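Local coordinates for protein putative peptidase (Parabacteroides merdae, PDB 4L8K) that is a putative peptidase of family S41 that probably hydrolyses peptide bonds, at residues F54-H68 / L71-Y84. Numbering follows the deposited sequence.
Sequences FDILGKMLAEVKDGH and LISSFDMSRYWAWY. With MPD ((4S)-2-methyl-2,4-pentanediol), chain F; PO4 (phosphate ion), chain E.
The helix running on from Phe54 lies over the loop that folds back from strand 70-72, and the two backbones approach at Gly58 and Ser78 (CA to CA 5.3 Å) and at Gly67 and Trp83 (CA to CA 5.1 Å). One water links Gly58 O and Ser78 OG; Tyr80 N donates to a second, which may in turn donate to Asp66 O. The Phe54 ring, with CG anti to the backbone N (chi1 -173°), reaches into the hairpin-like loop, where Leu71 O lies at the ring's edge, near its plane, 3.4 Å from CZ of Phe54. Phe75 turns its edge toward the Phe54 face in an offset edge-to-face pair, planes at 64°. Leu71 CD2 packs on Leu57 CB at 3.7 Å, joining the helix, in the region matching the Tricorn protease C1 domain, to the small antiparallel sheet of strands 70-72, 262-266 and 252-256. Farther along, Lys65 CA sits over the centre of the Tyr80 ring, 3.6 Å from its centroid, while Ala82 CB covers the opposite face. Gly67 CA lies over the Trp83 five-membered ring, and His68 presents its edge to the same indole, planes at 89°. His68 ND1 donates to phosphate O4 at 2.7 Å; Arg264, Ser266, Ser249 and Gly250 also bind that ion. Tyr84 OH donates to O2 of a pentanediol molecule, like the phosphate probably from the crystallisation liquor.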
loop_
_atom_site.group_PDB
_atom_site.type_symbol
_atom_site.label_atom_id
_atom_site.label_comp_id
_atom_site.label_asym_id
_atom_site.label_seq_id
_atom_site.Cartn_x
_atom_site.Cartn_y
_atom_site.Cartn_z
ATOM N N PHE A 54 28.706 0.564 4.031
ATOM C CA PHE A 54 27.371 0.470 3.467
ATOM C C PHE A 54 26.710 -0.886 3.821
ATOM O O PHE A 54 25.545 -0.915 4.225
ATOM C CB PHE A 54 27.372 0.715 1.937
ATOM C CG PHE A 54 25.965 0.783 1.355
ATOM C CD1 PHE A 54 25.298 -0.367 0.990
ATOM C CD2 PHE A 54 25.304 2.003 1.211
ATOM C CE1 PHE A 54 23.987 -0.308 0.525
ATOM C CE2 PHE A 54 23.987 2.054 0.723
ATOM C CZ PHE A 54 23.352 0.902 0.371
ATOM N N ASP A 55 27.468 -1.989 3.714
ATOM C CA ASP A 55 26.928 -3.312 4.049
ATOM C C ASP A 55 26.533 -3.438 5.519
ATOM O O ASP A 55 25.449 -3.954 5.811
ATOM C CB ASP A 55 27.938 -4.407 3.687
ATOM C CG ASP A 55 27.989 -4.721 2.210
ATOM O OD1 ASP A 55 27.151 -4.158 1.446
ATOM O OD2 ASP A 55 28.830 -5.551 1.817
ATOM N N ILE A 56 27.395 -2.959 6.441
ATOM C CA ILE A 56 27.153 -3.042 7.878
ATOM C C ILE A 56 25.976 -2.123 8.298
ATOM O O ILE A 56 25.129 -2.551 9.095
ATOM C CB ILE A 56 28.470 -2.778 8.664
ATOM C CG1 ILE A 56 29.396 -4.036 8.650
ATOM C CG2 ILE A 56 28.253 -2.252 10.078
ATOM C CD1 ILE A 56 28.823 -5.351 9.249
ATOM N N LEU A 57 25.910 -0.894 7.753
ATOM C CA LEU A 57 24.831 0.019 8.096
ATOM C C LEU A 57 23.491 -0.456 7.536
ATOM O O LEU A 57 22.452 -0.289 8.192
ATOM C CB LEU A 57 25.162 1.460 7.664
ATOM C CG LEU A 57 26.309 2.181 8.424
ATOM C CD1 LEU A 57 26.318 3.693 8.097
ATOM C CD2 LEU A 57 26.237 1.935 9.939
ATOM N N GLY A 58 23.537 -1.125 6.390
ATOM C CA GLY A 58 22.351 -1.715 5.777
ATOM C C GLY A 58 21.811 -2.846 6.636
ATOM O O GLY A 58 20.596 -2.949 6.835
ATOM N N LYS A 59 22.727 -3.677 7.187
ATOM C CA LYS A 59 22.390 -4.786 8.093
ATOM C C LYS A 59 21.792 -4.258 9.385
ATOM O O LYS A 59 20.862 -4.866 9.929
ATOM C CB LYS A 59 23.621 -5.642 8.405
ATOM C CG LYS A 59 23.854 -6.731 7.391
ATOM C CD LYS A 59 25.307 -7.227 7.390
ATOM C CE LYS A 59 25.591 -8.112 6.184
ATOM N NZ LYS A 59 24.872 -9.426 6.245
HETATM N N MSE A 60 22.308 -3.103 9.856
HETATM C CA MSE A 60 21.809 -2.408 11.049
HETATM C C MSE A 60 20.373 -1.967 10.839
HETATM O O MSE A 60 19.557 -2.162 11.735
HETATM C CB MSE A 60 22.678 -1.207 11.402
HETATM C CG MSE A 60 22.394 -0.685 12.789
HETATM SE SE MSE A 60 23.458 0.846 13.314
HETATM C CE MSE A 60 22.548 2.204 12.326
ATOM N N LEU A 61 20.049 -1.398 9.649
ATOM C CA LEU A 61 18.669 -0.986 9.367
ATOM C C LEU A 61 17.768 -2.206 9.228
ATOM O O LEU A 61 16.642 -2.168 9.703
ATOM C CB LEU A 61 18.551 -0.089 8.125
ATOM C CG LEU A 61 19.329 1.238 8.142
ATOM C CD1 LEU A 61 19.026 2.023 6.886
ATOM C CD2 LEU A 61 18.980 2.106 9.370
ATOM N N ALA A 62 18.291 -3.313 8.677
ATOM C CA ALA A 62 17.509 -4.543 8.508
ATOM C C ALA A 62 17.140 -5.192 9.870
ATOM O O ALA A 62 16.282 -6.064 9.913
ATOM C CB ALA A 62 18.245 -5.524 7.617
ATOM N N GLU A 63 17.733 -4.721 10.976
ATOM C CA GLU A 63 17.397 -5.196 12.332
ATOM C C GLU A 63 15.924 -4.920 12.681
ATOM O O GLU A 63 15.332 -5.685 13.437
ATOM C CB GLU A 63 18.308 -4.562 13.397
ATOM C CG GLU A 63 19.773 -4.989 13.295
ATOM C CD GLU A 63 20.156 -6.321 13.916
ATOM O OE1 GLU A 63 19.425 -6.811 14.811
ATOM O OE2 GLU A 63 21.236 -6.840 13.551
ATOM N N VAL A 64 15.332 -3.847 12.120
ATOM C CA VAL A 64 13.924 -3.518 12.367
ATOM C C VAL A 64 13.004 -4.246 11.362
ATOM O O VAL A 64 11.804 -4.049 11.433
ATOM C CB VAL A 64 13.596 -1.995 12.450
ATOM C CG1 VAL A 64 14.348 -1.334 13.601
ATOM C CG2 VAL A 64 13.839 -1.267 11.125
ATOM N N LYS A 65 13.549 -5.083 10.443
ATOM C CA LYS A 65 12.774 -5.902 9.489
ATOM C C LYS A 65 11.622 -5.119 8.859
ATOM O O LYS A 65 10.452 -5.513 8.962
ATOM C CB LYS A 65 12.239 -7.160 10.204
ATOM C CG LYS A 65 13.358 -8.050 10.734
ATOM C CD LYS A 65 12.780 -9.173 11.565
ATOM C CE LYS A 65 13.830 -10.039 12.222
ATOM N NZ LYS A 65 14.690 -10.741 11.231
ATOM N N ASP A 66 11.971 -3.990 8.210
ATOM C CA ASP A 66 11.011 -3.062 7.646
ATOM C C ASP A 66 11.231 -2.868 6.130
ATOM O O ASP A 66 12.262 -2.323 5.704
ATOM C CB ASP A 66 11.131 -1.728 8.408
ATOM C CG ASP A 66 10.170 -0.654 7.976
ATOM O OD1 ASP A 66 9.335 -0.925 7.085
ATOM O OD2 ASP A 66 10.243 0.454 8.528
ATOM N N GLY A 67 10.208 -3.245 5.347
ATOM C CA GLY A 67 10.233 -3.129 3.891
ATOM C C GLY A 67 10.196 -1.692 3.431
ATOM O O GLY A 67 10.481 -1.405 2.273
ATOM N N HIS A 68 9.871 -0.773 4.343
ATOM C CA HIS A 68 9.769 0.655 4.040
ATOM C C HIS A 68 11.035 1.418 4.404
ATOM O O HIS A 68 11.100 2.595 4.106
ATOM C CB HIS A 68 8.509 1.267 4.708
ATOM C CG HIS A 68 7.272 0.714 4.062
ATOM N ND1 HIS A 68 6.824 1.202 2.841
ATOM C CD2 HIS A 68 6.571 -0.407 4.360
ATOM C CE1 HIS A 68 5.813 0.415 2.482
ATOM N NE2 HIS A 68 5.615 -0.558 3.365
ATOM N N LEU A 71 18.634 2.413 2.982
ATOM C CA LEU A 71 19.852 3.223 3.013
ATOM C C LEU A 71 20.245 3.410 1.554
ATOM O O LEU A 71 20.341 2.416 0.828
ATOM C CB LEU A 71 20.983 2.569 3.842
ATOM C CG LEU A 71 22.286 3.383 3.990
ATOM C CD1 LEU A 71 22.075 4.655 4.821
ATOM C CD2 LEU A 71 23.375 2.528 4.633
ATOM N N ILE A 72 20.400 4.668 1.102
ATOM C CA ILE A 72 20.676 4.945 -0.296
ATOM C C ILE A 72 21.990 5.666 -0.480
ATOM O O ILE A 72 22.184 6.761 0.051
ATOM C CB ILE A 72 19.521 5.744 -0.952
ATOM C CG1 ILE A 72 18.137 5.156 -0.582
ATOM C CG2 ILE A 72 19.707 5.802 -2.475
ATOM C CD1 ILE A 72 16.940 6.047 -0.792
ATOM N N SER A 73 22.870 5.073 -1.293
ATOM C CA SER A 73 24.141 5.652 -1.707
ATOM C C SER A 73 24.079 5.787 -3.221
ATOM O O SER A 73 23.045 5.476 -3.826
ATOM C CB SER A 73 25.320 4.786 -1.257
ATOM O OG SER A 73 25.412 3.582 -1.998
ATOM N N SER A 74 25.178 6.225 -3.839
ATOM C CA SER A 74 25.239 6.383 -5.275
ATOM C C SER A 74 25.557 5.046 -5.966
ATOM O O SER A 74 25.410 4.955 -7.178
ATOM C CB SER A 74 26.260 7.455 -5.619
ATOM O OG SER A 74 25.669 8.725 -5.388
ATOM N N PHE A 75 25.927 4.004 -5.204
ATOM C CA PHE A 75 26.285 2.684 -5.751
ATOM C C PHE A 75 25.261 1.595 -5.413
ATOM O O PHE A 75 25.214 0.596 -6.130
ATOM C CB PHE A 75 27.682 2.231 -5.282
ATOM C CG PHE A 75 27.960 2.352 -3.796
ATOM C CD1 PHE A 75 27.692 1.288 -2.933
ATOM C CD2 PHE A 75 28.541 3.511 -3.266
ATOM C CE1 PHE A 75 27.969 1.389 -1.564
ATOM C CE2 PHE A 75 28.802 3.614 -1.889
ATOM C CZ PHE A 75 28.512 2.548 -1.053
ATOM N N ASP A 76 24.469 1.756 -4.329
ATOM C CA ASP A 76 23.470 0.753 -3.950
ATOM C C ASP A 76 22.399 1.318 -3.044
ATOM O O ASP A 76 22.500 2.428 -2.541
ATOM C CB ASP A 76 24.118 -0.486 -3.252
ATOM C CG ASP A 76 23.305 -1.790 -3.343
ATOM O OD1 ASP A 76 22.239 -1.796 -4.010
ATOM O OD2 ASP A 76 23.734 -2.797 -2.752
HETATM N N MSE A 77 21.355 0.524 -2.858
HETATM C CA MSE A 77 20.255 0.785 -1.954
HETATM C C MSE A 77 20.046 -0.472 -1.111
HETATM O O MSE A 77 19.888 -1.572 -1.659
HETATM C CB MSE A 77 18.980 1.156 -2.714
HETATM C CG MSE A 77 17.862 1.567 -1.779
HETATM SE SE MSE A 77 16.219 1.925 -2.710
HETATM C CE MSE A 77 15.723 0.254 -3.040
ATOM N N SER A 78 20.120 -0.315 0.212
ATOM C CA SER A 78 19.890 -1.436 1.121
ATOM C C SER A 78 18.387 -1.642 1.243
ATOM O O SER A 78 17.614 -0.697 1.085
ATOM C CB SER A 78 20.542 -1.205 2.484
ATOM O OG SER A 78 19.709 -0.476 3.368
ATOM N N ARG A 79 17.972 -2.878 1.482
ATOM C CA ARG A 79 16.546 -3.181 1.597
ATOM C C ARG A 79 16.297 -4.433 2.418
ATOM O O ARG A 79 17.180 -5.279 2.547
ATOM C CB ARG A 79 15.915 -3.354 0.182
ATOM C CG ARG A 79 16.596 -4.442 -0.696
ATOM C CD ARG A 79 17.496 -3.850 -1.751
ATOM N NE ARG A 79 17.947 -4.865 -2.702
ATOM C CZ ARG A 79 18.988 -4.732 -3.527
ATOM N NH1 ARG A 79 19.725 -3.629 -3.507
ATOM N NH2 ARG A 79 19.294 -5.697 -4.382
ATOM N N TYR A 80 15.102 -4.521 3.001
ATOM C CA TYR A 80 14.625 -5.720 3.674
ATOM C C TYR A 80 13.391 -6.102 2.826
ATOM O O TYR A 80 12.258 -5.752 3.167
ATOM C CB TYR A 80 14.355 -5.489 5.174
ATOM C CG TYR A 80 13.815 -6.724 5.861
ATOM C CD1 TYR A 80 14.673 -7.668 6.417
ATOM C CD2 TYR A 80 12.440 -6.953 5.957
ATOM C CE1 TYR A 80 14.181 -8.812 7.044
ATOM C CE2 TYR A 80 11.937 -8.083 6.603
ATOM C CZ TYR A 80 12.812 -9.027 7.112
ATOM O OH TYR A 80 12.313 -10.137 7.754
ATOM N N TRP A 81 13.628 -6.748 1.664
ATOM C CA TRP A 81 12.517 -7.016 0.774
ATOM C C TRP A 81 11.850 -8.331 1.013
ATOM O O TRP A 81 10.803 -8.559 0.403
ATOM C CB TRP A 81 12.865 -6.765 -0.694
ATOM C CG TRP A 81 12.868 -5.287 -0.983
ATOM C CD1 TRP A 81 12.378 -4.290 -0.183
ATOM C CD2 TRP A 81 13.419 -4.640 -2.137
ATOM N NE1 TRP A 81 12.582 -3.066 -0.771
ATOM C CE2 TRP A 81 13.221 -3.248 -1.972
ATOM C CE3 TRP A 81 14.100 -5.099 -3.280
ATOM C CZ2 TRP A 81 13.651 -2.314 -2.926
ATOM C CZ3 TRP A 81 14.520 -4.176 -4.225
ATOM C CH2 TRP A 81 14.316 -2.805 -4.037
ATOM N N ALA A 82 12.314 -9.089 2.048
ATOM C CA ALA A 82 11.644 -10.280 2.595
ATOM C C ALA A 82 10.240 -9.856 3.078
ATOM O O ALA A 82 9.320 -10.643 3.034
ATOM C CB ALA A 82 12.453 -10.864 3.748
ATOM N N TRP A 83 10.054 -8.568 3.422
ATOM C CA TRP A 83 8.767 -7.995 3.805
ATOM C C TRP A 83 7.728 -8.237 2.679
ATOM O O TRP A 83 6.558 -8.517 2.974
ATOM C CB TRP A 83 8.947 -6.493 4.082
ATOM C CG TRP A 83 7.702 -5.664 4.300
ATOM C CD1 TRP A 83 6.887 -5.142 3.334
ATOM C CD2 TRP A 83 7.306 -5.041 5.538
ATOM N NE1 TRP A 83 5.940 -4.317 3.908
ATOM C CE2 TRP A 83 6.154 -4.264 5.266
ATOM C CE3 TRP A 83 7.791 -5.095 6.865
ATOM C CZ2 TRP A 83 5.498 -3.519 6.266
ATOM C CZ3 TRP A 83 7.100 -4.416 7.862
ATOM C CH2 TRP A 83 5.983 -3.619 7.558
ATOM N N TYR A 84 8.169 -8.128 1.398
ATOM C CA TYR A 84 7.296 -8.319 0.236
ATOM C C TYR A 84 7.377 -9.728 -0.326
ATOM O O TYR A 84 6.350 -10.318 -0.621
ATOM C CB TYR A 84 7.644 -7.323 -0.872
ATOM C CG TYR A 84 7.496 -5.889 -0.440
ATOM C CD1 TYR A 84 6.240 -5.280 -0.389
ATOM C CD2 TYR A 84 8.613 -5.121 -0.100
ATOM C CE1 TYR A 84 6.097 -3.953 0.005
ATOM C CE2 TYR A 84 8.481 -3.784 0.289
ATOM C CZ TYR A 84 7.215 -3.216 0.368
ATOM O OH TYR A 84 7.056 -1.911 0.762
HETATM C C1 MPD F . 9.617 2.222 0.569
HETATM C C2 MPD F . 8.996 1.049 -0.147
HETATM O O2 MPD F . 8.961 -0.048 0.782
HETATM C CM MPD F . 7.579 1.380 -0.530
HETATM C C3 MPD F . 9.811 0.657 -1.404
HETATM C C4 MPD F . 11.327 0.872 -1.179
HETATM O O4 MPD F . 11.889 -0.035 -0.217
HETATM C C5 MPD F . 12.097 0.849 -2.479
HETATM P P PO4 E . 6.120 4.994 2.811
HETATM O O1 PO4 E . 6.205 5.632 4.185
HETATM O O2 PO4 E . 4.724 4.310 2.658
HETATM O O3 PO4 E . 6.307 6.093 1.732
HETATM O O4 PO4 E . 7.219 3.913 2.688
HETATM O O HOH W 1 18.700 -2.260 5.104
HETATM O O HOH W 2 13.472 -2.243 2.774
#